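Long-range contacts in Mono(ADP-ribosyl)transferase SpvB (Salmonella typhimurium, PDB 2GWL), which probably transfers ADP-ribose from NAD(+) onto host actin through its C-terminal mono-ADP-ribosyltransferase domain, blocking filament assembly and destroying the cytoskeleton: residues V78-K83 with T121-Y126; L156-I161 with I193-L198; S112-W117 with G144-L149. One frame throughout, in Å; residues are numbered along the deposited sequence.

Interaction 1. Residues V78-K83 with T121-Y126; sequences VYRGLK and TILNIY. With NAI (1,4-dihydronicotinamide adenine dinucleotide), chain B.
Val78 to Leu82 runs beside Thr121 to Ile125 as an antiparallel strand, the two short axes 4.7 Å apart at closest and their directions 160° apart. Val78, Arg80 and Leu82 form hydrogen-bonded pairs with Ile125, Leu123 and Thr121, two backbone bonds each; Leu123 N to Arg80 O spans 2.7 Å. Between them, Tyr79 and Gly81 make non-hydrogen-bonded pairs with Asn124 and Ile122. On the face carrying the leucines, Leu82 CD1 meets Leu123 CD1 at 3.6 Å, and Val78 CG2 packs on Ile125 CB. On the reverse face the Tyr79 ring and Asn124 amide lie side by side, planes 9° apart, with OD1 of Asn124 3.4 Å from Tyr79 CE1 at the ring edge; ND2 of Asn124 bonds Asn194. Arg80 starts alongside Leu123, but its extended chain, CG opposite the backbone N (chi1 -178°), carries the guanidinium to the diphosphate of the bound dinucleotide. Arg80 NH1 donates to O1N at 2.6 Å and NH2 to O1A at 3.0 Å. Ser110 O also holds NH1, and Leu82 CD2 lies over one guanidinium face, toward its rim. Gly81 takes the nicotinamide carboxamide by backbone alone, N to O7N 3.0 Å and N7N to O 3.2 Å. Thus one edge of strand 77-82 is spent on the sheet while Gly81 meets the carboxamide and two nitrogens of Arg80 meet one oxygen on each phosphate.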
loop_
_atom_site.group_PDB
_atom_site.type_symbol
_atom_site.label_atom_id
_atom_site.label_comp_id
_atom_site.label_asym_id
_atom_site.label_seq_id
_atom_site.Cartn_x
_atom_site.Cartn_y
_atom_site.Cartn_z
ATOM N N VAL A 78 -11.262 0.886 4.549
ATOM C CA VAL A 78 -10.039 0.249 5.051
ATOM C C VAL A 78 -9.182 1.315 5.611
ATOM O O VAL A 78 -9.434 2.525 5.390
ATOM C CB VAL A 78 -9.262 -0.495 3.912
ATOM C CG1 VAL A 78 -10.044 -1.654 3.486
ATOM C CG2 VAL A 78 -8.992 0.448 2.771
ATOM N N TYR A 79 -8.156 0.895 6.304
ATOM C CA TYR A 79 -7.268 1.828 7.034
ATOM C C TYR A 79 -5.829 1.625 6.684
ATOM O O TYR A 79 -5.389 0.493 6.370
ATOM C CB TYR A 79 -7.430 1.704 8.570
ATOM C CG TYR A 79 -8.850 1.586 8.942
ATOM C CD1 TYR A 79 -9.684 2.713 8.959
ATOM C CD2 TYR A 79 -9.400 0.350 9.245
ATOM C CE1 TYR A 79 -11.048 2.603 9.287
ATOM C CE2 TYR A 79 -10.759 0.223 9.557
ATOM C CZ TYR A 79 -11.555 1.374 9.592
ATOM O OH TYR A 79 -12.871 1.251 9.895
ATOM N N ARG A 80 -5.090 2.730 6.735
ATOM C CA ARG A 80 -3.647 2.729 6.483
ATOM C C ARG A 80 -2.943 3.816 7.299
ATOM O O ARG A 80 -3.350 4.968 7.284
ATOM C CB ARG A 80 -3.468 2.927 4.982
ATOM C CG ARG A 80 -2.053 2.912 4.450
ATOM C CD ARG A 80 -2.157 2.837 2.915
ATOM N NE ARG A 80 -0.905 3.170 2.205
ATOM C CZ ARG A 80 0.242 2.476 2.240
ATOM N NH1 ARG A 80 0.372 1.366 2.949
ATOM N NH2 ARG A 80 1.292 2.913 1.532
ATOM N N GLY A 81 -1.910 3.444 8.015
ATOM C CA GLY A 81 -1.132 4.372 8.847
ATOM C C GLY A 81 0.059 4.745 7.999
ATOM O O GLY A 81 0.691 3.842 7.341
ATOM N N LEU A 82 0.415 6.023 7.983
ATOM C CA LEU A 82 1.592 6.489 7.187
ATOM C C LEU A 82 2.401 7.403 8.078
ATOM O O LEU A 82 1.859 8.143 8.929
ATOM C CB LEU A 82 1.214 7.294 5.904
ATOM C CG LEU A 82 0.433 6.705 4.706
ATOM C CD1 LEU A 82 0.253 7.741 3.602
ATOM C CD2 LEU A 82 1.068 5.449 4.119
ATOM N N LYS A 83 3.708 7.431 7.851
ATOM C CA LYS A 83 4.566 8.412 8.461
ATOM C C LYS A 83 4.829 9.441 7.383
ATOM O O LYS A 83 5.593 9.167 6.445
ATOM C CB LYS A 83 5.877 7.785 8.870
ATOM C CG LYS A 83 6.829 8.728 9.524
ATOM C CD LYS A 83 8.123 7.995 9.938
ATOM C CE LYS A 83 8.610 8.422 11.314
ATOM N NZ LYS A 83 9.684 7.519 11.801
ATOM N N THR A 121 0.008 9.871 10.602
ATOM C CA THR A 121 -1.142 10.002 9.679
ATOM C C THR A 121 -1.925 8.718 9.608
ATOM O O THR A 121 -1.380 7.623 9.225
ATOM C CB THR A 121 -0.650 10.361 8.293
ATOM O OG1 THR A 121 0.114 11.558 8.411
ATOM C CG2 THR A 121 -1.774 10.533 7.315
ATOM N N ILE A 122 -3.209 8.815 9.921
ATOM C CA ILE A 122 -4.161 7.726 9.724
ATOM C C ILE A 122 -5.030 8.020 8.557
ATOM O O ILE A 122 -5.716 9.062 8.493
ATOM C CB ILE A 122 -5.092 7.414 10.939
ATOM C CG1 ILE A 122 -4.355 7.174 12.260
ATOM C CG2 ILE A 122 -6.008 6.265 10.598
ATOM C CD1 ILE A 122 -3.177 6.300 12.134
ATOM N N LEU A 123 -5.006 7.099 7.576
ATOM C CA LEU A 123 -5.876 7.174 6.399
ATOM C C LEU A 123 -7.101 6.348 6.612
ATOM O O LEU A 123 -7.024 5.174 7.000
ATOM C CB LEU A 123 -5.133 6.668 5.114
ATOM C CG LEU A 123 -3.783 7.318 4.860
ATOM C CD1 LEU A 123 -3.257 6.747 3.528
ATOM C CD2 LEU A 123 -3.874 8.831 4.733
ATOM N N ASN A 124 -8.236 6.981 6.389
ATOM C CA ASN A 124 -9.558 6.409 6.484
ATOM C C ASN A 124 -10.051 6.412 5.076
ATOM O O ASN A 124 -10.351 7.477 4.482
ATOM C CB ASN A 124 -10.421 7.266 7.428
ATOM C CG ASN A 124 -11.805 6.758 7.586
ATOM O OD1 ASN A 124 -12.020 5.583 7.853
ATOM N ND2 ASN A 124 -12.784 7.679 7.520
ATOM N N ILE A 125 -10.001 5.211 4.469
ATOM C CA ILE A 125 -10.155 5.090 2.985
ATOM C C ILE A 125 -11.457 4.409 2.644
ATOM O O ILE A 125 -11.625 3.212 2.839
ATOM C CB ILE A 125 -8.989 4.268 2.358
ATOM C CG1 ILE A 125 -7.675 4.855 2.793
ATOM C CG2 ILE A 125 -9.173 4.290 0.838
ATOM C CD1 ILE A 125 -6.430 4.109 2.445
ATOM N N TYR A 126 -12.411 5.191 2.122
ATOM C CA TYR A 126 -13.659 4.662 1.664
ATOM C C TYR A 126 -13.537 4.045 0.279
ATOM O O TYR A 126 -12.806 4.527 -0.583
ATOM C CB TYR A 126 -14.710 5.740 1.638
ATOM C CG TYR A 126 -14.972 6.218 3.024
ATOM C CD1 TYR A 126 -15.704 5.437 3.917
ATOM C CD2 TYR A 126 -14.447 7.420 3.465
ATOM C CE1 TYR A 126 -15.945 5.869 5.216
ATOM C CE2 TYR A 126 -14.694 7.867 4.762
ATOM C CZ TYR A 126 -15.463 7.073 5.631
ATOM O OH TYR A 126 -15.678 7.443 6.949
HETATM P PA NAI B . 4.756 1.035 2.068
HETATM O O1A NAI B . 3.456 0.821 1.404
HETATM O O2A NAI B . 5.915 0.756 1.178
HETATM O O5B NAI B . 4.738 2.441 2.873
HETATM C C5B NAI B . 5.667 3.389 2.501
HETATM C C4B NAI B . 6.087 4.323 3.614
HETATM O O4B NAI B . 6.960 5.011 2.764
HETATM C C3B NAI B . 5.114 5.365 4.221
HETATM O O3B NAI B . 4.875 5.256 5.631
HETATM C C2B NAI B . 5.781 6.696 3.874
HETATM O O2B NAI B . 6.529 7.204 4.971
HETATM C C1B NAI B . 6.773 6.391 2.745
HETATM N N9A NAI B . 6.334 6.836 1.416
HETATM C C8A NAI B . 7.201 7.335 0.476
HETATM N N7A NAI B . 6.502 7.714 -0.612
HETATM C C5A NAI B . 5.203 7.428 -0.351
HETATM C C6A NAI B . 4.111 7.612 -1.139
HETATM N N6A NAI B . 4.315 8.287 -2.284
HETATM N N1A NAI B . 2.887 7.236 -0.653
HETATM C C2A NAI B . 2.732 6.695 0.606
HETATM N N3A NAI B . 3.836 6.512 1.397
HETATM C C4A NAI B . 5.059 6.889 0.921
HETATM O O3 NAI B . 4.828 0.044 3.343
HETATM P PN NAI B . 3.580 -0.399 4.257
HETATM O O1N NAI B . 2.227 -0.259 3.624
HETATM O O2N NAI B . 3.854 0.275 5.542
HETATM O O5D NAI B . 3.748 -1.988 4.440
HETATM C C5D NAI B . 4.731 -2.506 5.312
HETATM C C4D NAI B . 4.156 -3.762 5.968
HETATM O O4D NAI B . 2.963 -3.449 6.667
HETATM C C3D NAI B . 3.808 -4.827 4.932
HETATM O O3D NAI B . 4.392 -6.045 5.341
HETATM C C2D NAI B . 2.302 -4.906 4.984
HETATM O O2D NAI B . 1.993 -6.264 4.863
HETATM C C1D NAI B . 1.937 -4.353 6.370
HETATM N N1N NAI B . 0.656 -3.610 6.437
HETATM C C2N NAI B . 0.685 -2.244 6.285
HETATM C C3N NAI B . -0.500 -1.515 6.319
HETATM C C7N NAI B . -0.448 -0.014 6.616
HETATM O O7N NAI B . -1.505 0.515 7.349
HETATM N N7N NAI B . 0.562 0.803 6.245
HETATM C C4N NAI B . -1.701 -2.222 6.510
HETATM C C5N NAI B . -1.718 -3.608 6.653
HETATM C C6N NAI B . -0.526 -4.303 6.631
#

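Interaction 2. Residues L156-I161 with I193-L198; sequences LKIESI and INMRVL
Glu159 leans over the neighbouring strand to reach Arg196. Its CB rests 3.4 Å from Asn194 O, and CG, placed beside the backbone N (chi1 -67°), still runs near that carbonyl before the extended chain turns its carboxylate to the guanidinium. There OE1 receives Arg196 NE at 2.7 Å, almost exactly in the guanidinium plane and on the syn side but 30° out of the carboxylate plane, while OE2 takes a weak bond from Arg196 NH2 at 3.1 Å. The two planar groups are 52° apart, so the salt bridge is skewed. Arg196 NH1 is paired with Glu128. This lean goes with a classic beta bulge between antiparallel strands 154-163 and 191-197 of the five-stranded sheet: Glu159 and Ser160 both face Asn194, whose O accepts from Glu159 N at 2.8 Å and Ser160 N at 3.2 Å. At the bulge itself, Asn194 ND2 donates to Ser160 OG at 2.9 Å and also to Gln172, OD1 having Asn124 as its partner. On the apolar face Leu156 CD2 meets Val197 CG2 at 3.6 Å, and the CG2 methyls of Ile158 and Ile193 touch; Tyr96 of helix 90-96 packs on Leu156, Ile193 and Met195.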
loop_
_atom_site.group_PDB
_atom_site.type_symbol
_atom_site.label_atom_id
_atom_site.label_comp_id
_atom_site.label_asym_id
_atom_site.label_seq_id
_atom_site.Cartn_x
_atom_site.Cartn_y
_atom_site.Cartn_z
ATOM N N LEU A 156 -6.844 8.161 -5.461
ATOM C CA LEU A 156 -7.438 8.472 -4.124
ATOM C C LEU A 156 -7.859 9.931 -4.135
ATOM O O LEU A 156 -7.105 10.815 -4.586
ATOM C CB LEU A 156 -6.443 8.246 -3.037
ATOM C CG LEU A 156 -5.827 6.835 -3.000
ATOM C CD1 LEU A 156 -4.475 6.850 -2.338
ATOM C CD2 LEU A 156 -6.790 5.964 -2.254
ATOM N N LYS A 157 -9.084 10.172 -3.719
ATOM C CA LYS A 157 -9.549 11.584 -3.546
ATOM C C LYS A 157 -9.410 11.995 -2.079
ATOM O O LYS A 157 -9.807 11.242 -1.211
ATOM C CB LYS A 157 -10.993 11.772 -3.952
ATOM C CG LYS A 157 -11.368 13.244 -3.837
ATOM C CD LYS A 157 -12.706 13.537 -4.369
ATOM C CE LYS A 157 -13.775 13.677 -3.311
ATOM N NZ LYS A 157 -15.090 14.159 -3.894
ATOM N N ILE A 158 -8.835 13.175 -1.818
ATOM C CA ILE A 158 -8.700 13.657 -0.443
ATOM C C ILE A 158 -9.990 14.407 -0.105
ATOM O O ILE A 158 -10.338 15.437 -0.721
ATOM C CB ILE A 158 -7.519 14.639 -0.240
ATOM C CG1 ILE A 158 -6.170 14.087 -0.700
ATOM C CG2 ILE A 158 -7.467 15.120 1.225
ATOM C CD1 ILE A 158 -5.826 12.784 -0.128
ATOM N N GLU A 159 -10.769 13.840 0.796
ATOM C CA GLU A 159 -12.106 14.392 1.102
ATOM C C GLU A 159 -12.079 15.376 2.273
ATOM O O GLU A 159 -12.631 16.481 2.183
ATOM C CB GLU A 159 -13.076 13.261 1.379
ATOM C CG GLU A 159 -13.289 12.480 0.141
ATOM C CD GLU A 159 -14.465 11.578 0.173
ATOM O OE1 GLU A 159 -15.139 11.498 -0.878
ATOM O OE2 GLU A 159 -14.647 10.881 1.202
ATOM N N SER A 160 -11.445 14.998 3.375
ATOM C CA SER A 160 -11.277 15.944 4.476
ATOM C C SER A 160 -10.055 15.548 5.262
ATOM O O SER A 160 -9.651 14.374 5.267
ATOM C CB SER A 160 -12.533 15.990 5.353
ATOM O OG SER A 160 -12.723 14.768 6.004
ATOM N N ILE A 161 -9.425 16.541 5.882
ATOM C CA ILE A 161 -8.287 16.353 6.723
ATOM C C ILE A 161 -8.616 16.839 8.127
ATOM O O ILE A 161 -9.130 17.940 8.295
ATOM C CB ILE A 161 -7.028 17.154 6.268
ATOM C CG1 ILE A 161 -6.542 16.789 4.882
ATOM C CG2 ILE A 161 -5.889 16.923 7.240
ATOM C CD1 ILE A 161 -6.991 17.695 3.818
ATOM N N ILE A 193 -6.780 11.561 7.667
ATOM C CA ILE A 193 -7.168 11.932 6.329
ATOM C C ILE A 193 -8.256 11.001 5.825
ATOM O O ILE A 193 -8.058 9.789 5.767
ATOM C CB ILE A 193 -5.970 11.975 5.358
ATOM C CG1 ILE A 193 -4.892 12.872 5.978
ATOM C CG2 ILE A 193 -6.383 12.581 4.050
ATOM C CD1 ILE A 193 -3.698 12.941 5.124
ATOM N N ASN A 194 -9.398 11.589 5.511
ATOM C CA ASN A 194 -10.543 10.888 4.959
ATOM C C ASN A 194 -10.397 10.960 3.451
ATOM O O ASN A 194 -10.297 12.072 2.876
ATOM C CB ASN A 194 -11.841 11.505 5.435
ATOM C CG ASN A 194 -12.004 11.356 6.906
ATOM O OD1 ASN A 194 -12.038 10.212 7.420
ATOM N ND2 ASN A 194 -12.049 12.507 7.629
ATOM N N MET A 195 -10.344 9.779 2.851
ATOM C CA MET A 195 -10.075 9.617 1.406
ATOM C C MET A 195 -11.056 8.657 0.795
ATOM O O MET A 195 -11.741 7.924 1.490
ATOM C CB MET A 195 -8.692 9.017 1.161
ATOM C CG MET A 195 -7.580 9.573 1.889
ATOM S SD MET A 195 -6.113 8.642 1.454
ATOM C CE MET A 195 -5.249 9.832 0.532
ATOM N N ARG A 196 -11.104 8.645 -0.539
ATOM C CA ARG A 196 -11.985 7.761 -1.253
ATOM C C ARG A 196 -11.225 7.203 -2.449
ATOM O O ARG A 196 -10.642 7.962 -3.203
ATOM C CB ARG A 196 -13.213 8.496 -1.752
ATOM C CG ARG A 196 -14.271 7.657 -2.446
ATOM C CD ARG A 196 -15.578 8.463 -2.640
ATOM N NE ARG A 196 -16.010 8.952 -1.348
ATOM C CZ ARG A 196 -16.614 8.204 -0.423
ATOM N NH1 ARG A 196 -16.976 6.951 -0.687
ATOM N NH2 ARG A 196 -16.911 8.756 0.768
ATOM N N VAL A 197 -11.227 5.899 -2.594
ATOM C CA VAL A 197 -10.700 5.301 -3.882
ATOM C C VAL A 197 -11.610 5.571 -5.053
ATOM O O VAL A 197 -12.818 5.320 -5.005
ATOM C CB VAL A 197 -10.440 3.789 -3.748
ATOM C CG1 VAL A 197 -9.955 3.190 -5.124
ATOM C CG2 VAL A 197 -9.422 3.541 -2.674
ATOM N N LEU A 198 -11.054 6.112 -6.140
ATOM C CA LEU A 198 -11.852 6.384 -7.348
ATOM C C LEU A 198 -11.659 5.221 -8.302
ATOM O O LEU A 198 -10.560 5.061 -8.826
ATOM C CB LEU A 198 -11.396 7.659 -8.043
ATOM C CG LEU A 198 -11.490 8.917 -7.212
ATOM C CD1 LEU A 198 -10.903 10.090 -7.958
ATOM C CD2 LEU A 198 -12.929 9.193 -6.854
#

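Interaction 3. Residues S112-W117 with G144-L149; sequences SPDKAW and GEAEML. With NAI (1,4-dihydronicotinamide adenine dinucleotide), chain B.
Ser112 and the run Glu145-Ala146-Glu147 bring together two signatures of arginine-specific ADP-ribosyltransferases, the end of the Ser-Thr-Ser motif and the Glu-x-Glu motif, beside the nicotinamide end of the bound dinucleotide. Ser112 folds its own loop into an ST motif. Its OG, turned opposite the backbone N (chi1 164°), accepts from both Asp114 N and Lys115 N at 3.0 Å. The same oxygen lies 2.6 Å from a water oxygen, and that water donates to Ala146 O, so the two loops are joined through solvent. Beside this bridge Pro113 CG packs on Ala146 CB at 3.6 Å, with Asp114 OD2 approaching the same methyl. Further out the contact is between charged groups: Lys115 NZ forms a weak salt bridge to Glu145 OE1 at 3.3 Å, the two side chains crossing at about a right angle. The Glu145 carboxylate stands at the edge of the Trp117 ring, CD 3.8 Å from CZ2, its plane turned 81° from the ring, while Lys115 CD lies over one ring face, toward its rim. Glu147, predicted to be an active-site residue, starts off away from 112-117, and its extended chain reaches the bound dinucleotide. Its OE2 is bonded to Ser110 OG, and OE1 accepts the O2D hydroxyl of the nicotinamide ribose at 2.7 Å.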
loop_
_atom_site.group_PDB
_atom_site.type_symbol
_atom_site.label_atom_id
_atom_site.label_comp_id
_atom_site.label_asym_id
_atom_site.label_seq_id
_atom_site.Cartn_x
_atom_site.Cartn_y
_atom_site.Cartn_z
ATOM N N SER A 112 -5.517 -2.208 5.900
ATOM C CA SER A 112 -6.109 -3.194 6.784
ATOM C C SER A 112 -7.612 -2.952 6.827
ATOM O O SER A 112 -8.063 -1.792 6.978
ATOM C CB SER A 112 -5.562 -3.075 8.184
ATOM O OG SER A 112 -6.444 -3.809 9.058
ATOM N N PRO A 113 -8.401 -4.012 6.701
ATOM C CA PRO A 113 -9.824 -3.816 6.835
ATOM C C PRO A 113 -10.286 -3.681 8.302
ATOM O O PRO A 113 -11.446 -3.354 8.551
ATOM C CB PRO A 113 -10.383 -5.146 6.290
ATOM C CG PRO A 113 -9.337 -6.131 6.665
ATOM C CD PRO A 113 -8.049 -5.433 6.519
ATOM N N ASP A 114 -9.406 -4.003 9.242
ATOM C CA ASP A 114 -9.789 -4.292 10.605
ATOM C C ASP A 114 -9.353 -3.150 11.497
ATOM O O ASP A 114 -10.120 -2.715 12.348
ATOM C CB ASP A 114 -9.070 -5.531 11.133
ATOM C CG ASP A 114 -9.699 -6.831 10.686
ATOM O OD1 ASP A 114 -10.784 -6.792 10.050
ATOM O OD2 ASP A 114 -9.070 -7.882 10.983
ATOM N N LYS A 115 -8.132 -2.679 11.316
ATOM C CA LYS A 115 -7.614 -1.670 12.229
ATOM C C LYS A 115 -6.591 -0.809 11.560
ATOM O O LYS A 115 -5.989 -1.191 10.537
ATOM C CB LYS A 115 -6.980 -2.369 13.407
ATOM C CG LYS A 115 -5.648 -3.021 13.043
ATOM C CD LYS A 115 -5.172 -4.055 14.095
ATOM C CE LYS A 115 -6.285 -4.976 14.619
ATOM N NZ LYS A 115 -5.723 -6.140 15.411
ATOM N N ALA A 116 -6.386 0.372 12.140
ATOM C CA ALA A 116 -5.334 1.244 11.718
ATOM C C ALA A 116 -4.152 1.110 12.615
ATOM O O ALA A 116 -4.258 1.219 13.838
ATOM C CB ALA A 116 -5.825 2.689 11.787
ATOM N N TRP A 117 -3.008 0.958 11.989
ATOM C CA TRP A 117 -1.754 0.981 12.654
ATOM C C TRP A 117 -1.346 2.442 12.950
ATOM O O TRP A 117 -1.288 3.271 12.049
ATOM C CB TRP A 117 -0.777 0.258 11.754
ATOM C CG TRP A 117 -1.165 -1.245 11.741
ATOM C CD1 TRP A 117 -2.012 -1.877 10.866
ATOM C CD2 TRP A 117 -0.811 -2.213 12.728
ATOM N NE1 TRP A 117 -2.149 -3.208 11.212
ATOM C CE2 TRP A 117 -1.412 -3.439 12.349
ATOM C CE3 TRP A 117 0.020 -2.188 13.857
ATOM C CZ2 TRP A 117 -1.225 -4.608 13.071
ATOM C CZ3 TRP A 117 0.206 -3.354 14.559
ATOM C CH2 TRP A 117 -0.418 -4.546 14.174
ATOM N N GLY A 144 -2.686 -13.632 10.291
ATOM C CA GLY A 144 -3.264 -13.263 11.588
ATOM C C GLY A 144 -3.427 -11.778 11.794
ATOM O O GLY A 144 -4.003 -11.369 12.784
ATOM N N GLU A 145 -2.888 -10.948 10.911
ATOM C CA GLU A 145 -3.410 -9.594 10.789
ATOM C C GLU A 145 -3.938 -9.486 9.361
ATOM O O GLU A 145 -3.222 -9.763 8.402
ATOM C CB GLU A 145 -2.337 -8.529 11.056
ATOM C CG GLU A 145 -1.597 -8.649 12.416
ATOM C CD GLU A 145 -2.399 -8.223 13.634
ATOM O OE1 GLU A 145 -3.525 -7.703 13.479
ATOM O OE2 GLU A 145 -1.893 -8.410 14.782
ATOM N N ALA A 146 -5.199 -9.118 9.209
ATOM C CA ALA A 146 -5.770 -8.951 7.899
ATOM C C ALA A 146 -5.127 -7.815 7.079
ATOM O O ALA A 146 -4.632 -6.800 7.600
ATOM C CB ALA A 146 -7.289 -8.802 7.969
ATOM N N GLU A 147 -5.124 -8.039 5.768
ATOM C CA GLU A 147 -4.552 -7.099 4.792
ATOM C C GLU A 147 -5.345 -7.108 3.491
ATOM O O GLU A 147 -5.520 -8.137 2.837
ATOM C CB GLU A 147 -3.073 -7.386 4.514
ATOM C CG GLU A 147 -2.473 -6.463 3.455
ATOM C CD GLU A 147 -0.978 -6.538 3.298
ATOM O OE1 GLU A 147 -0.334 -7.348 3.963
ATOM O OE2 GLU A 147 -0.459 -5.789 2.474
ATOM N N MET A 148 -5.828 -5.941 3.117
ATOM C CA MET A 148 -6.371 -5.719 1.801
ATOM C C MET A 148 -5.288 -4.985 0.983
ATOM O O MET A 148 -4.892 -3.873 1.302
ATOM C CB MET A 148 -7.651 -4.898 1.836
ATOM C CG MET A 148 -8.197 -4.704 0.446
ATOM S SD MET A 148 -9.801 -4.036 0.301
ATOM C CE MET A 148 -10.924 -5.346 0.669
ATOM N N LEU A 149 -4.806 -5.625 -0.076
ATOM C CA LEU A 149 -3.803 -5.035 -0.952
ATOM C C LEU A 149 -4.435 -4.547 -2.246
ATOM O O LEU A 149 -5.325 -5.175 -2.803
ATOM C CB LEU A 149 -2.715 -6.081 -1.271
ATOM C CG LEU A 149 -1.385 -5.655 -1.960
ATOM C CD1 LEU A 149 -0.403 -4.769 -1.098
ATOM C CD2 LEU A 149 -0.626 -6.910 -2.389
HETATM P PA NAI B . 4.756 1.035 2.068
HETATM O O1A NAI B . 3.456 0.821 1.404
HETATM O O2A NAI B . 5.915 0.756 1.178
HETATM O O5B NAI B . 4.738 2.441 2.873
HETATM C C5B NAI B . 5.667 3.389 2.501
HETATM C C4B NAI B . 6.087 4.323 3.614
HETATM O O4B NAI B . 6.960 5.011 2.764
HETATM C C3B NAI B . 5.114 5.365 4.221
HETATM O O3B NAI B . 4.875 5.256 5.631
HETATM C C2B NAI B . 5.781 6.696 3.874
HETATM O O2B NAI B . 6.529 7.204 4.971
HETATM C C1B NAI B . 6.773 6.391 2.745
HETATM N N9A NAI B . 6.334 6.836 1.416
HETATM C C8A NAI B . 7.201 7.335 0.476
HETATM N N7A NAI B . 6.502 7.714 -0.612
HETATM C C5A NAI B . 5.203 7.428 -0.351
HETATM C C6A NAI B . 4.111 7.612 -1.139
HETATM N N6A NAI B . 4.315 8.287 -2.284
HETATM N N1A NAI B . 2.887 7.236 -0.653
HETATM C C2A NAI B . 2.732 6.695 0.606
HETATM N N3A NAI B . 3.836 6.512 1.397
HETATM C C4A NAI B . 5.059 6.889 0.921
HETATM O O3 NAI B . 4.828 0.044 3.343
HETATM P PN NAI B . 3.580 -0.399 4.257
HETATM O O1N NAI B . 2.227 -0.259 3.624
HETATM O O2N NAI B . 3.854 0.275 5.542
HETATM O O5D NAI B . 3.748 -1.988 4.440
HETATM C C5D NAI B . 4.731 -2.506 5.312
HETATM C C4D NAI B . 4.156 -3.762 5.968
HETATM O O4D NAI B . 2.963 -3.449 6.667
HETATM C C3D NAI B . 3.808 -4.827 4.932
HETATM O O3D NAI B . 4.392 -6.045 5.341
HETATM C C2D NAI B . 2.302 -4.906 4.984
HETATM O O2D NAI B . 1.993 -6.264 4.863
HETATM C C1D NAI B . 1.937 -4.353 6.370
HETATM N N1N NAI B . 0.656 -3.610 6.437
HETATM C C2N NAI B . 0.685 -2.244 6.285
HETATM C C3N NAI B . -0.500 -1.515 6.319
HETATM C C7N NAI B . -0.448 -0.014 6.616
HETATM O O7N NAI B . -1.505 0.515 7.349
HETATM N N7N NAI B . 0.562 0.803 6.245
HETATM C C4N NAI B . -1.701 -2.222 6.510
HETATM C C5N NAI B . -1.718 -3.608 6.653
HETATM C C6N NAI B . -0.526 -4.303 6.631
HETATM O O HOH W 1 -4.910 -5.656 9.954
#

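Interactions 1 and 2 belong to one five-stranded sheet: strands 121-126 and 191-197 are neighbours, joined by backbone bonds such as Met195 N to Asn124 O and by a side-chain bond between Asn124 and Asn194. Interaction 1 is the most buried. Interactions 2 and 3 are only partly buried: interaction 2 has a backbone bulge, and a salt bridge on its polar side, and Glu145 of interaction 3 is exposed. Interaction 3 joins loops through water, a weak ion pair and one small apolar contact; it meets interaction 1 where Ser112 N bonds Tyr79 O. Interactions 1 and 3 both hold the dinucleotide, with arginine and strand backbone in one and a glutamate in the other, whereas interaction 2 does not touch interaction 3.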